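Local structure of tryptophan halogenase (Shewanella frigidimarina, 2PYX) at residues D76-F88 with N511-F523. The protein probably acts as a flavin-dependent tryptophan halogenase, an FAD-binding enzyme of the monooxygenase type. Residues are numbered along the deposited sequence; the frame is centred on the assembly and turned at random. Where two conformers were deposited one is given.
Sequences DENDFIRQCDASF and NRELLDKVAQYGF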
# COMPACT_ATOMS: atom_id res chain seq x y z
N ASP A 76 1.41 -19.65 5.97
CA ASP A 76 0.19 -19.94 6.72
C ASP A 76 -0.26 -18.65 7.42
O ASP A 76 0.54 -17.94 8.03
CB ASP A 76 0.51 -21.07 7.71
CG ASP A 76 -0.63 -21.40 8.64
OD1 ASP A 76 -0.94 -20.59 9.54
OD2 ASP A 76 -1.19 -22.51 8.49
N GLU A 77 -1.56 -18.33 7.35
CA GLU A 77 -2.05 -17.07 7.88
C GLU A 77 -1.85 -16.98 9.37
O GLU A 77 -1.57 -15.91 9.92
CB GLU A 77 -3.52 -16.81 7.54
CG GLU A 77 -3.86 -15.32 7.79
CD GLU A 77 -5.29 -14.92 7.42
OE1 GLU A 77 -6.20 -15.78 7.41
OE2 GLU A 77 -5.53 -13.72 7.13
N ASN A 78 -2.06 -18.10 10.07
CA ASN A 78 -1.86 -18.06 11.52
C ASN A 78 -0.39 -17.76 11.87
O ASN A 78 -0.11 -16.93 12.74
CB ASN A 78 -2.33 -19.36 12.18
CG ASN A 78 -3.79 -19.65 11.90
OD1 ASN A 78 -4.64 -18.76 11.98
ND2 ASN A 78 -4.09 -20.92 11.58
N ASP A 79 0.52 -18.43 11.18
CA ASP A 79 1.95 -18.20 11.36
C ASP A 79 2.29 -16.72 11.10
O ASP A 79 3.00 -16.10 11.86
CB ASP A 79 2.77 -19.07 10.38
CG ASP A 79 2.76 -20.55 10.72
OD1 ASP A 79 2.34 -20.94 11.83
OD2 ASP A 79 3.23 -21.33 9.87
N PHE A 80 1.78 -16.18 9.99
CA PHE A 80 2.00 -14.77 9.67
C PHE A 80 1.53 -13.83 10.78
O PHE A 80 2.26 -12.94 11.25
CB PHE A 80 1.31 -14.44 8.33
CG PHE A 80 1.26 -12.96 8.02
CD1 PHE A 80 2.40 -12.29 7.58
CD2 PHE A 80 0.09 -12.23 8.19
CE1 PHE A 80 2.37 -10.93 7.35
CE2 PHE A 80 0.06 -10.88 7.95
CZ PHE A 80 1.19 -10.22 7.52
N ILE A 81 0.28 -14.00 11.18
CA ILE A 81 -0.32 -13.12 12.19
C ILE A 81 0.45 -13.20 13.51
O ILE A 81 0.75 -12.17 14.13
CB ILE A 81 -1.84 -13.45 12.39
CG1 ILE A 81 -2.61 -13.03 11.16
CG2 ILE A 81 -2.41 -12.77 13.64
CD1 ILE A 81 -4.08 -13.46 11.16
N ARG A 82 0.80 -14.42 13.89
CA ARG A 82 1.47 -14.64 15.16
C ARG A 82 2.88 -14.06 15.12
O ARG A 82 3.30 -13.42 16.07
CB ARG A 82 1.50 -16.13 15.47
CG ARG A 82 0.08 -16.73 15.81
CD ARG A 82 0.05 -18.25 15.77
NE ARG A 82 -1.28 -18.83 16.02
CZ ARG A 82 -1.62 -20.09 15.71
NH1 ARG A 82 -0.74 -20.90 15.13
NH2 ARG A 82 -2.84 -20.56 15.98
N GLN A 83 3.60 -14.28 14.04
CA GLN A 83 5.03 -13.93 13.97
C GLN A 83 5.32 -12.47 13.58
O GLN A 83 6.41 -11.96 13.83
CB GLN A 83 5.75 -14.91 13.06
CG GLN A 83 5.74 -16.32 13.66
CD GLN A 83 6.23 -17.38 12.70
OE1 GLN A 83 7.15 -17.15 11.91
NE2 GLN A 83 5.62 -18.57 12.76
N CYS A 84 4.35 -11.81 12.95
CA CYS A 84 4.58 -10.47 12.41
C CYS A 84 3.83 -9.37 13.16
O CYS A 84 3.72 -8.24 12.65
CB CYS A 84 4.22 -10.45 10.92
SG CYS A 84 5.18 -11.67 10.01
N ASP A 85 3.31 -9.70 14.34
CA ASP A 85 2.54 -8.76 15.15
C ASP A 85 1.46 -8.10 14.31
O ASP A 85 1.30 -6.89 14.32
CB ASP A 85 3.48 -7.71 15.78
CG ASP A 85 2.85 -6.98 16.97
OD1 ASP A 85 1.79 -7.41 17.46
OD2 ASP A 85 3.43 -5.97 17.41
N ALA A 86 0.70 -8.91 13.60
CA ALA A 86 -0.26 -8.37 12.64
C ALA A 86 -1.68 -8.24 13.21
O ALA A 86 -2.08 -8.95 14.13
CB ALA A 86 -0.31 -9.25 11.42
N SER A 87 -2.41 -7.27 12.66
CA SER A 87 -3.84 -7.14 12.87
C SER A 87 -4.50 -6.94 11.50
O SER A 87 -3.82 -6.73 10.47
CB SER A 87 -4.18 -5.99 13.82
OG SER A 87 -5.55 -6.00 14.18
N PHE A 88 -5.84 -7.00 11.45
CA PHE A 88 -6.59 -6.87 10.21
C PHE A 88 -6.86 -5.43 9.91
O PHE A 88 -7.31 -4.70 10.78
CB PHE A 88 -7.92 -7.63 10.31
CG PHE A 88 -7.74 -9.05 10.71
CD1 PHE A 88 -7.26 -9.98 9.80
CD2 PHE A 88 -8.00 -9.45 12.00
CE1 PHE A 88 -7.07 -11.30 10.21
CE2 PHE A 88 -7.79 -10.76 12.40
CZ PHE A 88 -7.33 -11.67 11.51
N ASN A 511 -11.73 -7.01 16.87
CA ASN A 511 -10.41 -7.42 16.46
C ASN A 511 -9.66 -8.14 17.54
O ASN A 511 -9.10 -9.18 17.27
CB ASN A 511 -9.62 -6.21 15.99
CG ASN A 511 -10.22 -5.60 14.74
OD1 ASN A 511 -10.35 -6.28 13.72
ND2 ASN A 511 -10.59 -4.34 14.83
N ARG A 512 -9.65 -7.60 18.76
CA ARG A 512 -8.89 -8.24 19.84
C ARG A 512 -9.49 -9.61 20.20
O ARG A 512 -8.74 -10.56 20.37
CB ARG A 512 -8.76 -7.36 21.09
CG ARG A 512 -7.65 -7.92 22.00
CD ARG A 512 -7.24 -6.99 23.10
NE ARG A 512 -6.56 -5.76 22.69
CZ ARG A 512 -5.27 -5.66 22.35
NH1 ARG A 512 -4.49 -6.72 22.23
NH2 ARG A 512 -4.78 -4.46 22.06
N GLU A 513 -10.81 -9.71 20.29
CA GLU A 513 -11.38 -11.02 20.63
C GLU A 513 -11.03 -12.09 19.57
O GLU A 513 -10.72 -13.23 19.93
CB GLU A 513 -12.88 -10.92 20.99
CG GLU A 513 -13.91 -11.33 20.00
CD GLU A 513 -15.31 -10.94 20.47
OE1 GLU A 513 -15.78 -11.46 21.53
OE2 GLU A 513 -15.97 -10.13 19.78
N LEU A 514 -10.98 -11.68 18.30
CA LEU A 514 -10.61 -12.59 17.22
C LEU A 514 -9.12 -12.95 17.29
O LEU A 514 -8.76 -14.13 17.24
CB LEU A 514 -10.97 -11.98 15.84
CG LEU A 514 -10.54 -12.80 14.65
CD1 LEU A 514 -11.10 -14.25 14.74
CD2 LEU A 514 -10.93 -12.15 13.31
N LEU A 515 -8.26 -11.94 17.42
CA LEU A 515 -6.84 -12.17 17.48
C LEU A 515 -6.46 -13.04 18.68
O LEU A 515 -5.56 -13.86 18.58
CB LEU A 515 -6.09 -10.84 17.47
CG LEU A 515 -6.16 -10.09 16.14
CD1 LEU A 515 -5.62 -8.67 16.32
CD2 LEU A 515 -5.37 -10.80 15.04
N ASP A 516 -7.17 -12.89 19.80
CA ASP A 516 -6.93 -13.78 20.94
C ASP A 516 -7.14 -15.25 20.56
O ASP A 516 -6.36 -16.13 20.95
CB ASP A 516 -7.84 -13.43 22.11
CG ASP A 516 -7.43 -12.18 22.83
OD1 ASP A 516 -6.28 -11.68 22.68
OD2 ASP A 516 -8.29 -11.67 23.59
N LYS A 517 -8.21 -15.54 19.83
CA LYS A 517 -8.48 -16.91 19.38
C LYS A 517 -7.58 -17.37 18.24
O LYS A 517 -7.28 -18.54 18.11
CB LYS A 517 -9.96 -17.10 19.03
CG LYS A 517 -10.90 -17.00 20.25
CD LYS A 517 -10.74 -18.22 21.16
CE LYS A 517 -11.69 -18.18 22.38
NZ LYS A 517 -11.36 -17.06 23.29
N VAL A 518 -7.14 -16.44 17.40
CA VAL A 518 -6.17 -16.80 16.37
C VAL A 518 -4.87 -17.23 17.03
O VAL A 518 -4.24 -18.16 16.58
CB VAL A 518 -5.89 -15.62 15.41
CG1 VAL A 518 -4.70 -15.92 14.51
CG2 VAL A 518 -7.13 -15.34 14.58
N ALA A 519 -4.48 -16.55 18.11
CA ALA A 519 -3.26 -16.89 18.85
C ALA A 519 -3.37 -18.29 19.45
O ALA A 519 -2.43 -19.09 19.38
CB ALA A 519 -2.98 -15.85 19.91
N GLN A 520 -4.54 -18.60 19.99
CA GLN A 520 -4.74 -19.83 20.77
C GLN A 520 -5.10 -21.05 19.92
O GLN A 520 -4.64 -22.19 20.18
CB GLN A 520 -5.82 -19.56 21.82
CG GLN A 520 -6.23 -20.77 22.66
CD GLN A 520 -7.15 -20.40 23.82
OE1 GLN A 520 -7.67 -19.27 23.91
NE2 GLN A 520 -7.36 -21.37 24.72
N TYR A 521 -5.93 -20.84 18.89
CA TYR A 521 -6.43 -21.93 18.06
C TYR A 521 -6.09 -21.79 16.58
O TYR A 521 -5.78 -22.77 15.91
CB TYR A 521 -7.94 -22.03 18.21
CG TYR A 521 -8.43 -22.35 19.61
CD1 TYR A 521 -8.34 -23.64 20.12
CD2 TYR A 521 -9.00 -21.36 20.40
CE1 TYR A 521 -8.80 -23.94 21.40
CE2 TYR A 521 -9.46 -21.65 21.68
CZ TYR A 521 -9.35 -22.93 22.17
OH TYR A 521 -9.81 -23.23 23.44
N GLY A 522 -6.20 -20.58 16.04
CA GLY A 522 -5.93 -20.37 14.63
C GLY A 522 -7.17 -20.52 13.75
O GLY A 522 -8.14 -21.19 14.13
N PHE A 523 -7.15 -19.88 12.57
CA PHE A 523 -8.13 -20.15 11.51
C PHE A 523 -7.89 -21.53 10.89
O PHE A 523 -6.74 -21.92 10.70
CB PHE A 523 -8.02 -19.17 10.34
CG PHE A 523 -8.22 -17.73 10.71
CD1 PHE A 523 -9.46 -17.28 11.15
CD2 PHE A 523 -7.18 -16.80 10.58
CE1 PHE A 523 -9.65 -15.96 11.52
CE2 PHE A 523 -7.38 -15.47 10.92
CZ PHE A 523 -8.60 -15.04 11.37
O HOH W 1 -10.29 -5.13 11.20
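Phe88 sets its CZ at the edge of the Phe523 ring, 3.6 Å from CZ of Phe523, while Val518 CG2, from the helix that precedes Phe523, lies on one face of that ring, toward its rim. Ile81 CD1 also reaches the edge, and Glu77 OE1 approaches Phe523 CD2 obliquely. The guanidinium of Arg82 has Asn78 CB over the centre of one face and Val518 O at its edge, near its plane. That carbonyl is gripped side-on by two nitrogens of Arg82: NH2 to Val518 O is 2.8 Å and NE to the same oxygen 3.1 Å. The chain, extended from CG to NE, carries the charge to a carbonyl in the last turn of helix 511-520, where it probably complements the negative end of the helix dipole.

Asn78 shows how one amide can grip the backbone of one residue twice, through its N-H and its carbonyl. Its OD1 accepts from Phe523 N at 2.8 Å, and its ND2 donates to Phe523 O at 3.0 Å, nearly straight at 167° and on a lone pair. Gly522 CA lies 3.4 Å from Asn78 OD1, so the backbone runs close against the amide.

Leu515 CD2 fits between Phe88 CE2 (3.6 Å) and Ile81 CG2 (3.8 Å), and a water bridges Phe88 O and Asn511 OD1.

Glu77 forms a salt bridge to Lys155 and hydrogen bonds to Tyr162 N and to the hydroxyls of Tyr168 and Tyr170; Asn511 ND2 bonds to Ile270 O and Ser272 OG. Helix 511-520, near the C-terminus, packs across helix 77-83, their axes crossing at -113°, and against the start of strand 87-95, which carries the predicted active-site Lys89.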